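Local coordinates for glucan-binding protein C, GbpC (Streptococcus mutans UA159, PDB 5UQZ) that probably binds glucan at the streptococcal cell surface and mediates both sucrose-dependent and sucrose-independent adherence, through a calcium-binding beta-supersandwich domain, at residues G215-H227 with I327-K339. Residues are numbered along the deposited sequence; the frame is centred on the assembly and turned at random.
Sequences GNNAIMSLSSLNH and IWFATNSAVAVPK. With CA (calcium ion), chain B.
Ser-221 is gripped through both its backbone and its side chain by the chain turning past it at Thr-331 to Val-335. Its N-H gives a straight hydrogen bond to Asn-332 O (2.8 Å, 163° at the hydrogen), while its own carbonyl O receives Thr-331 OG1 at 2.8 Å, the hydroxyl lying in the carbonyl plane. Thr-331 can reach it because OG1 is trans to the backbone N (chi1 -179°). Along the Ser-221 side chain, CB rests 3.5 Å from Ala-334 O, and OG, turned between backbone N and carbonyl carbon, ends 2.9 Å from Asn-332 OD1 and takes a proton from a water that also donates to Ala-330 O. Asn-332 OD1 accepts from Ala-334 N, closing an Asx turn. In the GbpC supersandwich, these bonds tie edge strand 219-222, paired on its other side with 303-306, to the chain leaving strand 325-329, an edge of a different sheet. Apolar contacts flank the polar centre: Ile-219 CG2 meets Val-335 CG2, and Leu-222 CD2 comes to the rim of the Phe-329 ring, 3.7 Å from CZ. From Ser-223 on, the chain draws away from Ala-330 and Trp-328, and waters bridge the gap as far as the calcium ion. Ser-224 binds it through O and OG, Asn-226 through OD1 at 2.3 Å, with Glu-237 and four waters; one of these waters donates to Trp-328 O and another accepts from Trp-328 N.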
loop_
_atom_site.group_PDB
_atom_site.type_symbol
_atom_site.label_atom_id
_atom_site.label_comp_id
_atom_site.label_asym_id
_atom_site.label_seq_id
_atom_site.Cartn_x
_atom_site.Cartn_y
_atom_site.Cartn_z
ATOM N N GLY A 215 1.974 24.466 -9.841
ATOM C CA GLY A 215 0.869 25.001 -9.066
ATOM C C GLY A 215 0.650 24.233 -7.772
ATOM O O GLY A 215 -0.171 24.635 -6.944
ATOM N N ASN A 216 1.370 23.125 -7.579
ATOM C CA ASN A 216 1.318 22.391 -6.322
ATOM C C ASN A 216 -0.046 21.794 -6.050
ATOM O O ASN A 216 -0.483 21.661 -4.896
ATOM C CB ASN A 216 1.850 23.197 -5.140
ATOM C CG ASN A 216 3.337 23.404 -5.212
ATOM O OD1 ASN A 216 4.007 22.952 -6.142
ATOM N ND2 ASN A 216 3.876 24.141 -4.244
ATOM N N ASN A 217 -0.736 21.369 -7.130
ATOM C CA ASN A 217 -2.056 20.753 -6.989
ATOM C C ASN A 217 -2.033 19.239 -7.186
ATOM O O ASN A 217 -3.103 18.620 -7.181
ATOM C CB ASN A 217 -3.057 21.395 -7.950
ATOM C CG ASN A 217 -3.202 22.900 -7.709
ATOM O OD1 ASN A 217 -2.842 23.718 -8.562
ATOM N ND2 ASN A 217 -3.711 23.251 -6.520
ATOM N N ALA A 218 -0.869 18.610 -7.364
ATOM C CA ALA A 218 -0.846 17.157 -7.533
ATOM C C ALA A 218 -0.610 16.532 -6.170
ATOM O O ALA A 218 0.532 16.370 -5.732
ATOM C CB ALA A 218 0.210 16.720 -8.553
ATOM N N ILE A 219 -1.682 16.129 -5.489
ATOM C CA ILE A 219 -1.544 15.482 -4.192
ATOM C C ILE A 219 -1.596 13.983 -4.445
ATOM O O ILE A 219 -2.572 13.471 -5.013
ATOM C CB ILE A 219 -2.612 15.930 -3.182
ATOM C CG1 ILE A 219 -2.781 17.466 -3.161
ATOM C CG2 ILE A 219 -2.219 15.402 -1.777
ATOM C CD1 ILE A 219 -1.519 18.253 -2.931
ATOM N N MET A 220 -0.549 13.273 -4.062
ATOM C CA MET A 220 -0.436 11.859 -4.379
ATOM C C MET A 220 -0.293 11.033 -3.110
ATOM O O MET A 220 0.291 11.456 -2.107
ATOM C CB MET A 220 0.731 11.632 -5.318
ATOM C CG MET A 220 0.475 12.365 -6.633
ATOM S SD MET A 220 1.535 11.900 -7.980
ATOM C CE MET A 220 0.851 10.278 -8.314
ATOM N N SER A 221 -0.795 9.825 -3.179
ATOM C CA SER A 221 -0.817 8.931 -2.036
ATOM C C SER A 221 0.529 8.251 -1.851
ATOM O O SER A 221 1.210 7.897 -2.815
ATOM C CB SER A 221 -1.890 7.873 -2.260
ATOM O OG SER A 221 -1.597 7.098 -3.407
ATOM N N LEU A 222 0.883 8.012 -0.592
ATOM C CA LEU A 222 1.995 7.146 -0.210
ATOM C C LEU A 222 1.427 6.248 0.893
ATOM O O LEU A 222 1.793 6.308 2.083
ATOM C CB LEU A 222 3.193 7.982 0.274
ATOM C CG LEU A 222 3.757 8.890 -0.838
ATOM C CD1 LEU A 222 4.733 9.903 -0.300
ATOM C CD2 LEU A 222 4.375 8.095 -2.001
ATOM N N SER A 223 0.501 5.389 0.489
ATOM C CA SER A 223 -0.205 4.533 1.421
ATOM C C SER A 223 0.576 3.255 1.703
ATOM O O SER A 223 1.588 2.946 1.067
ATOM C CB SER A 223 -1.561 4.172 0.835
ATOM O OG SER A 223 -2.331 5.348 0.595
ATOM N N SER A 224 0.090 2.503 2.698
ATOM C CA SER A 224 0.563 1.147 2.914
ATOM C C SER A 224 2.079 1.108 3.188
ATOM O O SER A 224 2.820 0.279 2.674
ATOM C CB SER A 224 0.183 0.260 1.733
ATOM O OG SER A 224 0.476 -1.101 1.975
ATOM N N LEU A 225 2.537 1.976 4.108
ATOM C CA LEU A 225 3.945 1.961 4.517
ATOM C C LEU A 225 4.052 1.106 5.774
ATOM O O LEU A 225 4.144 1.608 6.912
ATOM C CB LEU A 225 4.489 3.369 4.697
ATOM C CG LEU A 225 4.486 4.223 3.407
ATOM C CD1 LEU A 225 5.022 5.600 3.703
ATOM C CD2 LEU A 225 5.249 3.582 2.266
ATOM N N ASN A 226 4.095 -0.201 5.558
ATOM C CA ASN A 226 4.080 -1.132 6.684
ATOM C C ASN A 226 5.399 -1.143 7.444
ATOM O O ASN A 226 6.463 -1.098 6.827
ATOM C CB ASN A 226 3.853 -2.577 6.183
ATOM C CG ASN A 226 2.616 -2.715 5.348
ATOM O OD1 ASN A 226 2.583 -2.209 4.230
ATOM N ND2 ASN A 226 1.573 -3.338 5.883
ATOM N N HIS A 227 5.291 -1.270 8.765
ATOM C CA HIS A 227 6.432 -1.579 9.603
ATOM C C HIS A 227 5.970 -2.706 10.517
ATOM O O HIS A 227 5.093 -2.512 11.371
ATOM C CB HIS A 227 6.831 -0.346 10.421
ATOM C CG HIS A 227 8.038 -0.562 11.295
ATOM N ND1 HIS A 227 8.676 0.476 11.947
ATOM C CD2 HIS A 227 8.732 -1.689 11.612
ATOM C CE1 HIS A 227 9.712 0.001 12.613
ATOM N NE2 HIS A 227 9.762 -1.308 12.433
ATOM N N ILE A 327 7.229 -5.597 -1.814
ATOM C CA ILE A 327 6.381 -4.433 -1.600
ATOM C C ILE A 327 5.539 -4.225 -2.840
ATOM O O ILE A 327 6.050 -4.290 -3.977
ATOM C CB ILE A 327 7.201 -3.165 -1.254
ATOM C CG1 ILE A 327 6.258 -2.010 -0.857
ATOM C CG2 ILE A 327 8.147 -2.760 -2.352
ATOM C CD1 ILE A 327 7.031 -0.716 -0.377
ATOM N N TRP A 328 4.254 -3.913 -2.637
ATOM C CA TRP A 328 3.403 -3.412 -3.706
ATOM C C TRP A 328 3.369 -1.912 -3.487
ATOM O O TRP A 328 2.686 -1.425 -2.575
ATOM C CB TRP A 328 2.005 -3.992 -3.644
ATOM C CG TRP A 328 1.119 -3.535 -4.761
ATOM C CD1 TRP A 328 1.384 -2.576 -5.749
ATOM C CD2 TRP A 328 -0.157 -4.059 -5.073
ATOM N NE1 TRP A 328 0.311 -2.437 -6.571
ATOM C CE2 TRP A 328 -0.641 -3.348 -6.197
ATOM C CE3 TRP A 328 -0.960 -5.038 -4.477
ATOM C CZ2 TRP A 328 -1.888 -3.607 -6.762
ATOM C CZ3 TRP A 328 -2.189 -5.296 -5.038
ATOM C CH2 TRP A 328 -2.641 -4.578 -6.175
ATOM N N PHE A 329 4.173 -1.173 -4.259
ATOM C CA PHE A 329 4.210 0.272 -4.096
ATOM C C PHE A 329 3.346 0.873 -5.174
ATOM O O PHE A 329 3.637 0.709 -6.361
ATOM C CB PHE A 329 5.645 0.807 -4.238
ATOM C CG PHE A 329 5.702 2.281 -4.046
ATOM C CD1 PHE A 329 5.745 2.817 -2.774
ATOM C CD2 PHE A 329 5.629 3.138 -5.134
ATOM C CE1 PHE A 329 5.709 4.210 -2.596
ATOM C CE2 PHE A 329 5.610 4.509 -4.946
ATOM C CZ PHE A 329 5.653 5.046 -3.681
ATOM N N ALA A 330 2.335 1.616 -4.765
ATOM C CA ALA A 330 1.484 2.323 -5.690
ATOM C C ALA A 330 1.434 3.780 -5.275
ATOM O O ALA A 330 1.513 4.104 -4.078
ATOM C CB ALA A 330 0.077 1.738 -5.787
ATOM N N THR A 331 1.341 4.663 -6.252
ATOM C CA THR A 331 1.028 6.055 -5.917
ATOM C C THR A 331 0.062 6.578 -6.963
ATOM O O THR A 331 0.162 6.272 -8.148
ATOM C CB THR A 331 2.332 6.926 -5.806
ATOM O OG1 THR A 331 1.949 8.273 -5.452
ATOM C CG2 THR A 331 3.069 6.976 -7.131
ATOM N N ASN A 332 -0.895 7.356 -6.520
ATOM C CA ASN A 332 -2.028 7.791 -7.339
ATOM C C ASN A 332 -2.679 8.941 -6.564
ATOM O O ASN A 332 -2.159 9.379 -5.539
ATOM C CB ASN A 332 -2.935 6.602 -7.623
ATOM C CG ASN A 332 -3.258 5.878 -6.381
ATOM O OD1 ASN A 332 -3.708 6.498 -5.376
ATOM N ND2 ASN A 332 -2.964 4.591 -6.358
ATOM N N SER A 333 -3.822 9.418 -7.025
ATOM C CA SER A 333 -4.465 10.551 -6.354
ATOM C C SER A 333 -5.356 10.147 -5.209
ATOM O O SER A 333 -5.903 11.034 -4.547
ATOM C CB SER A 333 -5.259 11.386 -7.347
ATOM O OG SER A 333 -6.310 10.640 -7.938
ATOM N N ALA A 334 -5.486 8.847 -4.920
ATOM C CA ALA A 334 -6.411 8.399 -3.872
ATOM C C ALA A 334 -5.712 8.369 -2.519
ATOM O O ALA A 334 -5.295 7.328 -1.996
ATOM C CB ALA A 334 -6.981 7.054 -4.247
ATOM N N VAL A 335 -5.562 9.539 -1.951
ATOM C CA VAL A 335 -4.954 9.679 -0.639
ATOM C C VAL A 335 -5.858 9.065 0.419
ATOM O O VAL A 335 -7.068 9.299 0.431
ATOM C CB VAL A 335 -4.675 11.171 -0.383
ATOM C CG1 VAL A 335 -4.084 11.381 1.027
ATOM C CG2 VAL A 335 -3.749 11.753 -1.462
ATOM N N ALA A 336 -5.260 8.303 1.338
ATOM C CA ALA A 336 -5.974 7.644 2.434
ATOM C C ALA A 336 -6.046 8.614 3.617
ATOM O O ALA A 336 -5.028 8.905 4.258
ATOM C CB ALA A 336 -5.202 6.385 2.827
ATOM N N VAL A 337 -7.255 9.076 3.917
ATOM C CA VAL A 337 -7.480 10.018 5.026
ATOM C C VAL A 337 -8.432 9.388 6.030
ATOM O O VAL A 337 -9.178 8.452 5.698
ATOM C CB VAL A 337 -8.022 11.378 4.537
ATOM C CG1 VAL A 337 -6.978 12.062 3.660
ATOM C CG2 VAL A 337 -9.353 11.189 3.838
ATOM N N PRO A 338 -8.451 9.874 7.265
ATOM C CA PRO A 338 -9.446 9.357 8.225
ATOM C C PRO A 338 -10.864 9.640 7.750
ATOM O O PRO A 338 -11.144 10.695 7.184
ATOM C CB PRO A 338 -9.153 10.150 9.490
ATOM C CG PRO A 338 -7.969 10.909 9.291
ATOM C CD PRO A 338 -7.572 10.909 7.851
ATOM N N LYS A 339 -11.761 8.700 8.057
ATOM C CA LYS A 339 -13.151 8.762 7.636
ATOM C C LYS A 339 -14.033 8.717 8.880
ATOM O O LYS A 339 -13.567 8.502 10.018
ATOM C CB LYS A 339 -13.499 7.562 6.746
ATOM C CG LYS A 339 -12.591 7.342 5.577
ATOM C CD LYS A 339 -12.711 8.362 4.545
ATOM C CE LYS A 339 -11.713 8.085 3.433
ATOM N NZ LYS A 339 -11.926 9.044 2.311
HETATM CA CA CA B . 2.778 -1.956 1.912
HETATM O O HOH W 1 -0.332 4.896 -2.288
HETATM O O HOH W 2 -2.337 8.066 1.070
HETATM O O HOH W 3 1.617 1.568 -1.875
HETATM O O HOH W 4 -4.414 5.015 -0.984
HETATM O O HOH W 5 2.820 4.172 -1.609
HETATM O O HOH W 6 2.811 -3.489 -0.033
HETATM O O HOH W 7 3.227 -0.613 0.003
HETATM O O HOH W 8 1.163 -3.811 1.967
HETATM O O HOH W 9 3.825 -4.262 2.308
#